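Local coordinates for mannan endo-1,4-beta-mannosidase (Mytilus edulis, PDB 2C0H), which hydrolyses the beta-1,4-mannosidic linkages in the backbone of mannans, galactomannans and glucomannans, cutting within the chain, at residues P177-R182 and S197-G202; S304-F309 and M337-S342; R33-N38 and S45-T50; S61-L66 and I160-E165; R4-V7 and L12-N15. The protein carries 3 engineered substitutions. One frame throughout, in Å; residues are numbered along the deposited sequence.

The enzyme is a (beta/alpha)8 barrel, and contact 4 lies at its heart, about 4 Å from the centre of the chain, holding the probable proton donor and two probable substrate-binding residues. Contacts 3 and 1 pack against it from different directions. Phe35 of contact 3 rests on Val64 and Leu66 of strand 61-68 and Phe47 on Val64, whereas Ile201 of contact 1 touches Pro164; their centres are about 17 and 20 Å from that of contact 4. Contacts 1 and 2 lie on opposite sides of the chain's centre, 36 Å apart between centres. Contact 5, a hairpin away from the annotated sites, shares the barrel sheet with contact 4, their nearest atoms about 8 Å apart.

Contact 1. Residues P177-R182 and S197-G202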
# COMPACT_ATOMS: atom_id res chain seq x y z
N PRO A 177 19.56 -14.22 7.92
CA PRO A 177 18.51 -13.99 8.91
C PRO A 177 17.21 -13.40 8.38
O PRO A 177 16.14 -13.82 8.81
CB PRO A 177 19.16 -13.03 9.91
CG PRO A 177 20.59 -13.32 9.81
CD PRO A 177 20.84 -13.63 8.36
N CYS A 178 17.28 -12.44 7.46
CA CYS A 178 16.06 -11.77 6.99
C CYS A 178 15.18 -12.66 6.10
O CYS A 178 14.01 -12.34 5.90
CB CYS A 178 16.38 -10.44 6.29
SG CYS A 178 17.47 -10.56 4.86
N PHE A 179 15.73 -13.76 5.57
CA PHE A 179 14.93 -14.73 4.82
C PHE A 179 14.39 -15.88 5.68
O PHE A 179 13.65 -16.72 5.18
CB PHE A 179 15.72 -15.34 3.65
CG PHE A 179 16.22 -14.33 2.65
CD1 PHE A 179 15.52 -13.15 2.39
CD2 PHE A 179 17.37 -14.58 1.93
CE1 PHE A 179 16.00 -12.24 1.46
CE2 PHE A 179 17.85 -13.68 0.99
CZ PHE A 179 17.17 -12.51 0.76
N ASP A 180 14.77 -15.92 6.95
CA ASP A 180 14.35 -16.97 7.87
C ASP A 180 12.90 -16.69 8.28
O ASP A 180 12.60 -15.57 8.69
CB ASP A 180 15.28 -16.98 9.10
CG ASP A 180 15.11 -18.22 9.98
OD1 ASP A 180 16.04 -19.05 10.04
OD2 ASP A 180 14.06 -18.34 10.64
N THR A 181 12.01 -17.67 8.14
CA THR A 181 10.60 -17.45 8.47
C THR A 181 10.12 -18.33 9.63
O THR A 181 8.91 -18.54 9.79
CB THR A 181 9.69 -17.65 7.24
OG1 THR A 181 9.82 -18.99 6.75
CG2 THR A 181 10.04 -16.68 6.13
N ARG A 182 11.04 -18.82 10.46
CA ARG A 182 10.66 -19.66 11.62
C ARG A 182 9.78 -18.89 12.59
O ARG A 182 8.88 -19.47 13.21
CB ARG A 182 11.88 -20.25 12.34
CG ARG A 182 12.53 -21.37 11.57
CD ARG A 182 13.70 -21.97 12.30
NE ARG A 182 14.83 -21.04 12.39
CZ ARG A 182 15.18 -20.36 13.49
NH1 ARG A 182 14.52 -20.48 14.64
NH2 ARG A 182 16.23 -19.54 13.43
N SER A 197 8.89 -18.23 -1.45
CA SER A 197 9.87 -18.00 -0.41
C SER A 197 9.98 -16.52 -0.09
O SER A 197 9.58 -15.67 -0.88
CB SER A 197 11.24 -18.52 -0.85
OG SER A 197 11.72 -17.81 -1.98
N ALA A 198 10.54 -16.21 1.08
CA ALA A 198 10.82 -14.82 1.44
C ALA A 198 11.68 -14.13 0.38
O ALA A 198 11.44 -12.98 0.04
CB ALA A 198 11.49 -14.74 2.80
N GLN A 199 12.68 -14.84 -0.15
CA GLN A 199 13.51 -14.27 -1.20
C GLN A 199 12.74 -13.94 -2.51
O GLN A 199 13.00 -12.93 -3.16
CB GLN A 199 14.71 -15.17 -1.49
CG GLN A 199 15.69 -14.57 -2.51
CD GLN A 199 15.41 -14.98 -3.95
OE1 GLN A 199 14.91 -16.08 -4.22
NE2 GLN A 199 15.76 -14.11 -4.90
N GLU A 200 11.78 -14.78 -2.89
CA GLU A 200 10.97 -14.51 -4.09
C GLU A 200 10.11 -13.25 -3.94
O GLU A 200 10.03 -12.41 -4.86
CB GLU A 200 10.09 -15.71 -4.43
CG GLU A 200 10.85 -16.85 -5.10
CD GLU A 200 10.00 -18.08 -5.32
OE1 GLU A 200 9.31 -18.51 -4.36
OE2 GLU A 200 10.03 -18.64 -6.45
N ILE A 201 9.49 -13.09 -2.78
CA ILE A 201 8.71 -11.90 -2.50
C ILE A 201 9.60 -10.66 -2.50
O ILE A 201 9.25 -9.64 -3.08
CB ILE A 201 7.97 -12.05 -1.16
CG1 ILE A 201 6.86 -13.09 -1.32
CG2 ILE A 201 7.43 -10.70 -0.69
CD1 ILE A 201 6.28 -13.60 -0.03
N GLY A 202 10.76 -10.77 -1.86
CA GLY A 202 11.71 -9.66 -1.84
C GLY A 202 12.16 -9.21 -3.22
O GLY A 202 12.26 -8.02 -3.51
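Thr181 OG1 is held by two backbone groups, hydrogen-bonded to both the N of Glu172 and the O of Lys169, and this leaves the methyl to face helix 198-215: Thr181 CG2 lies 4.1 Å from Ala198 CB. The contact ties the long loop that follows strand 155-162 of the (beta/alpha)8 barrel to the first turn of the next helix. Ala198 offers a single methyl on the helix side, its CB also 3.8 Å from Phe179 O. The Phe179 ring then reaches past it to Gln199, whose CB sits almost exactly over the ring centre, 4.1 Å from the centroid and 5° off the normal, a CH-pi contact. On the other face lies Cys178 SG, offset toward the rim, so the ring is sandwiched. Gln199 starts out trans to its own backbone nitrogen (chi1 -176°) and bends at chi2, which carries the amide past the ring, and NE2 bonds to Ala249 O on helix 243-250. That helix also packs on Phe179, and its Cys245 touches Cys178 with no disulfide between them in this model. Asp180 makes an Asx turn, OD2 accepting from Arg182 N at 3.1 Å, and its carboxylate also forms a salt bridge with the Arg182 guanidinium. Ser197 and Glu200 form a capping box at the helix start: Glu200 N donates to Ser197 OG at 3.2 Å, and Ser197 N to Glu200 OE1 at 3.0 Å.

Contact 2. Residues S304-F309 and M337-S342. Unlike the reference sequence in segment 337-342: Met337 (reference Ile).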
# COMPACT_ATOMS: atom_id res chain seq x y z
N SER A 304 -12.26 3.40 20.16
CA SER A 304 -13.07 4.17 19.20
C SER A 304 -12.25 4.52 17.95
O SER A 304 -11.01 4.53 18.04
CB SER A 304 -13.61 5.48 19.81
OG SER A 304 -12.56 6.41 20.06
N SER A 305 -12.92 4.80 16.83
CA SER A 305 -12.25 5.30 15.60
C SER A 305 -11.41 6.53 15.91
O SER A 305 -10.27 6.65 15.46
CB SER A 305 -13.24 5.60 14.46
OG SER A 305 -13.82 4.42 13.95
N GLU A 306 -11.96 7.44 16.70
CA GLU A 306 -11.22 8.64 17.12
C GLU A 306 -9.91 8.29 17.85
O GLU A 306 -8.86 8.90 17.57
CB GLU A 306 -12.10 9.50 18.04
CG GLU A 306 -13.29 10.11 17.39
CD GLU A 306 -14.56 9.30 17.60
OE1 GLU A 306 -14.49 8.05 17.64
OE2 GLU A 306 -15.64 9.95 17.70
N SER A 307 -9.97 7.35 18.80
CA SER A 307 -8.79 6.92 19.57
C SER A 307 -7.74 6.26 18.69
O SER A 307 -6.55 6.44 18.94
CB SER A 307 -9.17 5.95 20.69
OG SER A 307 -9.84 6.66 21.75
N MET A 308 -8.17 5.52 17.68
CA MET A 308 -7.24 4.84 16.79
C MET A 308 -6.52 5.89 15.90
O MET A 308 -5.29 5.85 15.76
CB MET A 308 -7.97 3.79 15.96
CG MET A 308 -8.57 2.66 16.82
SD MET A 308 -9.48 1.39 15.92
CE MET A 308 -8.15 0.26 15.61
N PHE A 309 -7.26 6.84 15.32
CA PHE A 309 -6.63 7.96 14.56
C PHE A 309 -5.70 8.77 15.48
O PHE A 309 -4.59 9.14 15.10
CB PHE A 309 -7.68 8.84 13.88
CG PHE A 309 -8.14 8.34 12.54
CD1 PHE A 309 -7.51 8.75 11.37
CD2 PHE A 309 -9.22 7.51 12.43
CE1 PHE A 309 -7.92 8.30 10.14
CE2 PHE A 309 -9.68 7.08 11.18
CZ PHE A 309 -9.01 7.48 10.03
N MET A 337 -11.69 10.23 10.88
CA MET A 337 -10.98 11.24 10.07
C MET A 337 -11.23 12.65 10.56
O MET A 337 -10.33 13.46 10.66
CB MET A 337 -11.44 11.21 8.61
CG MET A 337 -10.96 10.10 7.80
SD MET A 337 -11.75 10.22 6.18
CE MET A 337 -12.16 8.49 6.02
N GLN A 338 -12.49 12.93 10.86
CA GLN A 338 -12.91 14.25 11.29
C GLN A 338 -12.20 14.71 12.56
O GLN A 338 -12.00 15.93 12.75
CB GLN A 338 -14.42 14.18 11.50
CG GLN A 338 -15.12 15.49 11.68
CD GLN A 338 -16.60 15.27 11.84
OE1 GLN A 338 -17.42 15.88 11.15
NE2 GLN A 338 -16.96 14.36 12.74
N HIS A 339 -11.83 13.76 13.41
CA HIS A 339 -11.12 14.05 14.66
C HIS A 339 -9.79 14.75 14.41
O HIS A 339 -9.37 15.58 15.19
CB HIS A 339 -10.89 12.78 15.50
CG HIS A 339 -10.33 13.07 16.86
ND1 HIS A 339 -11.04 13.78 17.81
CD2 HIS A 339 -9.13 12.78 17.42
CE1 HIS A 339 -10.30 13.91 18.90
NE2 HIS A 339 -9.14 13.31 18.69
N LEU A 340 -9.15 14.44 13.29
CA LEU A 340 -7.87 15.07 12.98
C LEU A 340 -7.95 16.31 12.09
O LEU A 340 -6.92 16.95 11.83
CB LEU A 340 -6.94 14.05 12.30
CG LEU A 340 -6.60 12.77 13.07
CD1 LEU A 340 -5.56 11.98 12.28
CD2 LEU A 340 -6.09 13.05 14.47
N LYS A 341 -9.15 16.66 11.62
CA LYS A 341 -9.31 17.66 10.55
C LYS A 341 -8.50 18.94 10.77
O LYS A 341 -7.77 19.37 9.87
CB LYS A 341 -10.80 17.99 10.31
CG LYS A 341 -11.02 18.97 9.18
CD LYS A 341 -12.45 19.49 9.13
CE LYS A 341 -13.40 18.52 8.53
NZ LYS A 341 -14.72 19.19 8.30
N SER A 342 -8.61 19.54 11.95
CA SER A 342 -7.95 20.83 12.20
C SER A 342 -6.56 20.74 12.85
O SER A 342 -6.00 21.76 13.26
CB SER A 342 -8.86 21.71 13.06
OG SER A 342 -10.00 22.11 12.31
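Two helices on the outside of the barrel, 305-314 and 330-339, meet here, with Phe309 of the first set against Met337 and Leu340 of the second segment. The backbone of Met337 lies over one face of the Phe309 ring, its N 3.7 Å from Phe309 CE2 and nearer the rim than the centre. Met337, which replaces the isoleucine of the reference sequence, adds its CG at 4.0 Å from Phe309 CZ. Leu340 comes in at the ring edge instead, CD1 3.9 Å from Phe309 CD1. In the (beta/alpha)8 fold this ring fills the layer between helices and barrel wall: it also touches Ser22, Ala320 and Thr322 on strands 17-25 and 319-322, and meets Phe295 edge-to-face. Exchanging it for an alanine would probably open a gap between the two helices and strip Met337 and Leu340 of their shared apolar partner. Nearer the surface, Glu306 CB stands over one face of the His339 imidazole, 4.2 Å from His339 CG. The Glu306 chain bends at chi2 (97°), carrying its carboxylate away from the ring to a salt bridge between OE2 and Arg335 NE, while His339 NE2 has a weak hydrogen bond to Glu310 OE1.

Contact 3. Residues R33-N38 and S45-T50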
# COMPACT_ATOMS: atom_id res chain seq x y z
N ARG A 33 -11.78 -4.37 -11.77
CA ARG A 33 -12.36 -3.91 -13.03
C ARG A 33 -12.82 -2.44 -12.92
O ARG A 33 -13.91 -2.08 -13.37
CB ARG A 33 -13.53 -4.84 -13.40
CG ARG A 33 -13.13 -6.26 -13.66
CD ARG A 33 -14.31 -7.15 -14.06
NE ARG A 33 -13.93 -8.56 -14.01
CZ ARG A 33 -13.33 -9.24 -14.99
NH1 ARG A 33 -13.01 -8.66 -16.15
NH2 ARG A 33 -13.04 -10.52 -14.80
N ASP A 34 -11.96 -1.59 -12.35
CA ASP A 34 -12.31 -0.19 -12.12
C ASP A 34 -11.67 0.80 -13.12
O ASP A 34 -12.16 1.92 -13.27
CB ASP A 34 -11.95 0.22 -10.69
CG ASP A 34 -12.98 -0.22 -9.67
OD1 ASP A 34 -14.18 -0.07 -9.97
OD2 ASP A 34 -12.59 -0.66 -8.58
N PHE A 35 -10.56 0.41 -13.75
CA PHE A 35 -9.81 1.28 -14.65
C PHE A 35 -9.42 0.51 -15.90
O PHE A 35 -9.14 -0.68 -15.83
CB PHE A 35 -8.54 1.81 -13.94
CG PHE A 35 -8.83 2.57 -12.67
CD1 PHE A 35 -9.10 3.93 -12.71
CD2 PHE A 35 -8.87 1.92 -11.46
CE1 PHE A 35 -9.39 4.63 -11.55
CE2 PHE A 35 -9.17 2.62 -10.29
CZ PHE A 35 -9.42 3.97 -10.35
N GLY A 36 -9.39 1.20 -17.04
CA GLY A 36 -9.16 0.57 -18.34
C GLY A 36 -10.45 0.03 -18.92
O GLY A 36 -11.43 -0.19 -18.20
N HIS A 37 -10.47 -0.18 -20.23
CA HIS A 37 -11.67 -0.68 -20.92
C HIS A 37 -12.91 0.16 -20.62
O HIS A 37 -14.02 -0.36 -20.49
CB HIS A 37 -11.88 -2.17 -20.57
CG HIS A 37 -10.68 -3.02 -20.83
ND1 HIS A 37 -10.25 -3.32 -22.11
CD2 HIS A 37 -9.81 -3.62 -19.99
CE1 HIS A 37 -9.16 -4.06 -22.04
NE2 HIS A 37 -8.87 -4.26 -20.77
N ASN A 38 -12.71 1.48 -20.51
CA ASN A 38 -13.79 2.43 -20.24
C ASN A 38 -14.56 2.09 -18.96
O ASN A 38 -15.75 2.38 -18.86
CB ASN A 38 -14.75 2.50 -21.44
CG ASN A 38 -14.08 3.05 -22.69
OD1 ASN A 38 -13.73 4.23 -22.75
ND2 ASN A 38 -13.88 2.19 -23.69
N SER A 45 -19.41 7.77 -10.41
CA SER A 45 -20.27 8.39 -9.40
C SER A 45 -19.93 7.97 -7.94
O SER A 45 -19.99 8.81 -7.02
CB SER A 45 -21.75 8.14 -9.73
OG SER A 45 -22.05 6.76 -9.71
N THR A 46 -19.55 6.70 -7.73
CA THR A 46 -19.14 6.20 -6.41
C THR A 46 -17.77 6.75 -6.02
O THR A 46 -17.56 7.17 -4.89
CB THR A 46 -19.10 4.65 -6.37
OG1 THR A 46 -20.40 4.13 -6.73
CG2 THR A 46 -18.71 4.14 -5.01
N PHE A 47 -16.84 6.71 -6.95
CA PHE A 47 -15.53 7.28 -6.67
C PHE A 47 -15.67 8.77 -6.27
O PHE A 47 -15.05 9.22 -5.30
CB PHE A 47 -14.61 7.13 -7.90
CG PHE A 47 -13.93 5.78 -8.04
CD1 PHE A 47 -12.99 5.33 -7.11
CD2 PHE A 47 -14.21 4.96 -9.13
CE1 PHE A 47 -12.35 4.10 -7.27
CE2 PHE A 47 -13.59 3.73 -9.28
CZ PHE A 47 -12.66 3.31 -8.37
N GLU A 48 -16.50 9.52 -6.99
CA GLU A 48 -16.66 10.97 -6.76
C GLU A 48 -17.40 11.26 -5.46
O GLU A 48 -17.04 12.19 -4.73
CB GLU A 48 -17.38 11.65 -7.94
CG GLU A 48 -17.88 13.07 -7.68
CD GLU A 48 -16.78 14.08 -7.37
OE1 GLU A 48 -15.63 13.91 -7.86
OE2 GLU A 48 -17.07 15.06 -6.64
N SER A 49 -18.41 10.47 -5.14
CA SER A 49 -19.13 10.70 -3.88
C SER A 49 -18.22 10.39 -2.69
O SER A 49 -18.31 11.06 -1.65
CB SER A 49 -20.43 9.90 -3.82
OG SER A 49 -20.21 8.52 -3.79
N THR A 50 -17.35 9.39 -2.82
CA THR A 50 -16.39 9.05 -1.76
C THR A 50 -15.43 10.22 -1.53
O THR A 50 -15.14 10.56 -0.38
CB THR A 50 -15.61 7.74 -2.08
OG1 THR A 50 -16.51 6.63 -2.14
CG2 THR A 50 -14.57 7.45 -1.03
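Asp34 and Phe47 both turn CG anti to their own carbonyl carbon (chi1 -80° and -82°), and across the 9.8 Å between their CA atoms this brings the carboxylate up to the rim of the phenyl ring. Asp34 CG lies 3.8 Å from Phe47 CZ, near the ring plane, with Asp34 OD1 3.9 Å from Phe47 CE2. The carboxylate stands steeply to the ring, and its negative charge probably finds a mildly favourable field at the C-H rim. The charge has firmer partners too: OD1 accepts from the N of Asn30 and OD2 from the N of Val29, so both oxygens are satisfied by the loop's own backbone and the group is fixed in its rotation. Within the (beta/alpha)8 barrel, the segment 33-38 is part of the loop running from strand 17-25 to helix 40-56, and the helix leads on to the neighbouring parallel strand 61-68; the contact thus sits inside one beta-alpha-beta crossover. The side chain of Asp34 is about 7 Å from that of Trp65, a probable substrate-binding residue. Phe35 supplies the second touch. Its CZ comes within 3.9 Å of Phe47 CZ, and the two rings meet obliquely, centroids 5.5 Å apart and planes at 44°. Both aromatic side chains lie on Val64 of strand 61-68, and helix 89-102 covers them further, with Leu89 and Met93 against Phe35 and the Tyr96 ring meeting Phe47.

Contact 4. Residues S61-L66 and I160-E165; sequences SVRVWL and IMNEPE
The polar link between Arg63 and Asn162 crosses the interior of the (beta/alpha)8 barrel between strands 61-68 and 155-162, which are not neighbours: strand 106-113 lies between them. Arg63 NH2 donates to Asn162 OD1 at 2.9 Å, nearly straight, 173° at the hydrogen. The oxygen lies in the guanidinium plane, while the donor is tilted 23° from the carbonyl plane. An extended arginine chain carries the group across. Its charge is shared: NH2 also forms a salt bridge with Asp159 OD2, and NH1 one with OE2 of Glu294, probably the nucleophile, so Arg63 ties that residue to the Asn162-Glu163 pair. Such an Asn-Glu pair at the end of a barrel strand is a hallmark of family 5 glycosidases; Glu163 is probably the proton donor, and its OE2 bonds to His263 ND1.

By van der Waals contact, Trp65, like Asn162 a probable substrate-binding residue, takes Asn162 CB over one face, toward the rim, and the amide meets its six-membered ring obliquely, planes 40° apart, with Trp65 CZ2 3.4 Å from Asn162 CG. Its NE1 sits over one face of the Arg63 guanidinium, toward the rim. Asn162 ND2, turned to Asn113 OD1, passes 3.4 Å from Trp65 CH2.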
# COMPACT_ATOMS: atom_id res chain seq x y z
N SER A 61 -6.44 11.47 1.72
CA SER A 61 -5.87 10.40 0.88
C SER A 61 -6.75 9.17 0.80
O SER A 61 -7.47 8.84 1.74
CB SER A 61 -4.47 10.02 1.36
OG SER A 61 -4.39 9.88 2.75
N VAL A 62 -6.65 8.48 -0.34
CA VAL A 62 -7.41 7.27 -0.62
C VAL A 62 -6.45 6.23 -1.20
O VAL A 62 -5.63 6.58 -2.06
CB VAL A 62 -8.56 7.52 -1.64
CG1 VAL A 62 -9.32 6.25 -1.94
CG2 VAL A 62 -9.52 8.56 -1.13
N ARG A 63 -6.56 4.99 -0.73
CA ARG A 63 -5.86 3.83 -1.31
C ARG A 63 -6.86 3.05 -2.19
O ARG A 63 -7.96 2.69 -1.75
CB ARG A 63 -5.28 2.94 -0.19
CG ARG A 63 -4.59 1.64 -0.60
CD ARG A 63 -3.88 1.02 0.63
NE ARG A 63 -3.14 -0.24 0.38
CZ ARG A 63 -3.46 -1.46 0.80
NH1 ARG A 63 -4.57 -1.68 1.51
NH2 ARG A 63 -2.68 -2.48 0.52
N VAL A 64 -6.46 2.79 -3.42
CA VAL A 64 -7.30 2.07 -4.38
C VAL A 64 -6.52 0.95 -5.05
O VAL A 64 -5.35 1.12 -5.35
CB VAL A 64 -7.89 3.03 -5.43
CG1 VAL A 64 -6.83 3.60 -6.33
CG2 VAL A 64 -8.97 2.37 -6.25
N TRP A 65 -7.16 -0.20 -5.26
CA TRP A 65 -6.50 -1.37 -5.86
C TRP A 65 -6.70 -1.38 -7.38
O TRP A 65 -7.80 -1.13 -7.89
CB TRP A 65 -7.03 -2.66 -5.24
CG TRP A 65 -6.70 -2.88 -3.76
CD1 TRP A 65 -6.14 -1.98 -2.88
CD2 TRP A 65 -6.94 -4.07 -3.02
NE1 TRP A 65 -6.02 -2.55 -1.64
CE2 TRP A 65 -6.52 -3.83 -1.69
CE3 TRP A 65 -7.49 -5.32 -3.34
CZ2 TRP A 65 -6.61 -4.81 -0.69
CZ3 TRP A 65 -7.58 -6.29 -2.35
CH2 TRP A 65 -7.14 -6.03 -1.04
N LEU A 66 -5.63 -1.70 -8.12
CA LEU A 66 -5.58 -1.58 -9.57
C LEU A 66 -5.65 -2.96 -10.28
O LEU A 66 -6.74 -3.42 -10.62
CB LEU A 66 -4.34 -0.76 -9.98
CG LEU A 66 -4.29 -0.31 -11.46
CD1 LEU A 66 -5.32 0.75 -11.77
CD2 LEU A 66 -2.92 0.25 -11.79
N ILE A 160 3.18 -1.67 -4.05
CA ILE A 160 3.45 -2.80 -4.95
C ILE A 160 2.51 -3.98 -4.73
O ILE A 160 2.09 -4.61 -5.69
CB ILE A 160 4.89 -3.33 -4.83
CG1 ILE A 160 5.90 -2.20 -5.06
CG2 ILE A 160 5.13 -4.48 -5.80
CD1 ILE A 160 5.74 -1.43 -6.29
N MET A 161 2.19 -4.31 -3.49
CA MET A 161 1.36 -5.49 -3.25
C MET A 161 0.67 -5.40 -1.91
O MET A 161 1.27 -4.99 -0.94
CB MET A 161 2.19 -6.77 -3.29
CG MET A 161 1.34 -8.04 -3.35
SD MET A 161 2.38 -9.50 -3.60
CE MET A 161 1.35 -10.50 -4.64
N ASN A 162 -0.59 -5.79 -1.88
CA ASN A 162 -1.29 -6.00 -0.64
C ASN A 162 -0.97 -7.39 -0.04
O ASN A 162 -1.20 -8.42 -0.68
CB ASN A 162 -2.80 -5.88 -0.89
CG ASN A 162 -3.59 -6.02 0.36
OD1 ASN A 162 -3.47 -5.17 1.23
ND2 ASN A 162 -4.31 -7.12 0.52
N GLU A 163 -0.46 -7.40 1.18
CA GLU A 163 -0.23 -8.60 1.99
C GLU A 163 0.45 -9.76 1.28
O GLU A 163 -0.12 -10.85 1.14
CB GLU A 163 -1.55 -9.05 2.65
CG GLU A 163 -2.16 -7.91 3.44
CD GLU A 163 -3.37 -8.29 4.26
OE1 GLU A 163 -3.87 -9.41 4.08
OE2 GLU A 163 -3.79 -7.46 5.11
N PRO A 164 1.71 -9.56 0.87
CA PRO A 164 2.44 -10.70 0.28
C PRO A 164 2.54 -11.95 1.18
O PRO A 164 2.70 -13.07 0.68
CB PRO A 164 3.84 -10.14 0.03
CG PRO A 164 3.77 -8.70 0.22
CD PRO A 164 2.54 -8.35 0.98
N GLU A 165 2.47 -11.75 2.50
CA GLU A 165 2.59 -12.84 3.46
C GLU A 165 1.43 -13.83 3.40
O GLU A 165 1.50 -14.91 3.98
CB GLU A 165 2.76 -12.30 4.86
CG GLU A 165 3.90 -11.27 4.98
CD GLU A 165 3.47 -9.82 4.74
OE1 GLU A 165 2.30 -9.56 4.33
OE2 GLU A 165 4.33 -8.93 4.92

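Contact 5. Residues R4-V7 and L12-N15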
# COMPACT_ATOMS: atom_id res chain seq x y z
N ARG A 4 6.58 17.81 -4.33
CA ARG A 4 5.29 17.75 -3.64
C ARG A 4 5.43 16.84 -2.40
O ARG A 4 5.93 17.30 -1.38
CB ARG A 4 4.19 17.35 -4.63
CG ARG A 4 3.92 18.45 -5.66
CD ARG A 4 2.73 18.18 -6.57
NE ARG A 4 3.13 17.47 -7.79
CZ ARG A 4 3.15 16.15 -7.95
NH1 ARG A 4 2.80 15.33 -6.98
NH2 ARG A 4 3.53 15.64 -9.12
N LEU A 5 5.04 15.56 -2.47
CA LEU A 5 5.19 14.63 -1.35
C LEU A 5 6.63 14.09 -1.28
O LEU A 5 7.20 13.66 -2.30
CB LEU A 5 4.18 13.49 -1.49
CG LEU A 5 3.92 12.58 -0.29
CD1 LEU A 5 3.45 13.36 0.92
CD2 LEU A 5 2.89 11.56 -0.67
N SER A 6 7.23 14.13 -0.09
CA SER A 6 8.60 13.61 0.13
C SER A 6 8.79 13.01 1.53
O SER A 6 7.94 13.17 2.39
CB SER A 6 9.65 14.71 -0.10
OG SER A 6 9.51 15.77 0.83
N VAL A 7 9.92 12.31 1.73
CA VAL A 7 10.27 11.72 3.03
C VAL A 7 11.52 12.39 3.62
O VAL A 7 12.50 12.60 2.90
CB VAL A 7 10.60 10.20 2.91
CG1 VAL A 7 11.03 9.60 4.26
CG2 VAL A 7 9.44 9.45 2.33
N LEU A 12 6.89 12.27 6.87
CA LEU A 12 6.43 12.65 5.53
C LEU A 12 6.24 14.17 5.45
O LEU A 12 5.75 14.80 6.39
CB LEU A 12 5.11 11.95 5.17
CG LEU A 12 5.15 10.45 4.92
CD1 LEU A 12 3.75 9.88 4.76
CD2 LEU A 12 5.96 10.10 3.69
N ASN A 13 6.64 14.77 4.33
CA ASN A 13 6.48 16.20 4.10
C ASN A 13 5.72 16.48 2.78
O ASN A 13 5.76 15.65 1.86
CB ASN A 13 7.86 16.89 4.04
CG ASN A 13 8.69 16.69 5.29
OD1 ASN A 13 9.87 16.34 5.22
ND2 ASN A 13 8.09 16.89 6.46
N TYR A 14 5.04 17.62 2.71
CA TYR A 14 4.44 18.15 1.47
C TYR A 14 4.84 19.61 1.26
O TYR A 14 4.64 20.44 2.13
CB TYR A 14 2.90 17.98 1.42
CG TYR A 14 2.32 18.13 0.02
CD1 TYR A 14 2.08 17.02 -0.78
CD2 TYR A 14 2.04 19.39 -0.51
CE1 TYR A 14 1.57 17.14 -2.06
CE2 TYR A 14 1.53 19.52 -1.82
CZ TYR A 14 1.30 18.38 -2.58
OH TYR A 14 0.81 18.48 -3.86
N ASN A 15 5.44 19.93 0.10
CA ASN A 15 6.02 21.26 -0.14
C ASN A 15 6.93 21.70 1.04
O ASN A 15 6.97 22.88 1.41
CB ASN A 15 4.94 22.30 -0.43
CG ASN A 15 5.51 23.58 -1.07
OD1 ASN A 15 6.44 23.53 -1.88
ND2 ASN A 15 4.94 24.73 -0.71
O HOH W 1 11.38 16.14 2.74
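The Arg4 chain and the Tyr14 phenol run alongside each other in the same direction, Arg4 CB 3.7 Å from Tyr14 CE1 and Arg4 CD 3.3 Å from Tyr14 OH. The carbonyl carbon of Arg4 stands over the same ring, toward its rim. A chi1 of -163° swings the Tyr14 ring back under the first strand, and its OH goes on to bond the O of Leu353, the C-terminal residue. A leucine in its place would probably lose that tie and leave Arg4 CB without the ring rim beneath it and CD without the hydroxyl it touches. Val7 and Leu12, on the Tyr14 face of this beta hairpin, cross at a slant, Val7 CG2 3.8 Å from Leu12 CD2. The opposite face is polar: a water joins Ser6 OG, at 2.7 Å, to Asn13 OD1, to which it donates. Ser6 and Asn13 are a hydrogen-bonded antiparallel pair, Asn13 N to Ser6 O at 2.8 Å and Ser6 N to Asn13 O at 2.9 Å; Asn15 N to Arg4 O, at 3.1 Å, closes the hairpin's open end. The chemistry is thus two-sided: apolar groups turn to Met220, Pro289 and strand 17-25, and the hydrated polar pair turns away.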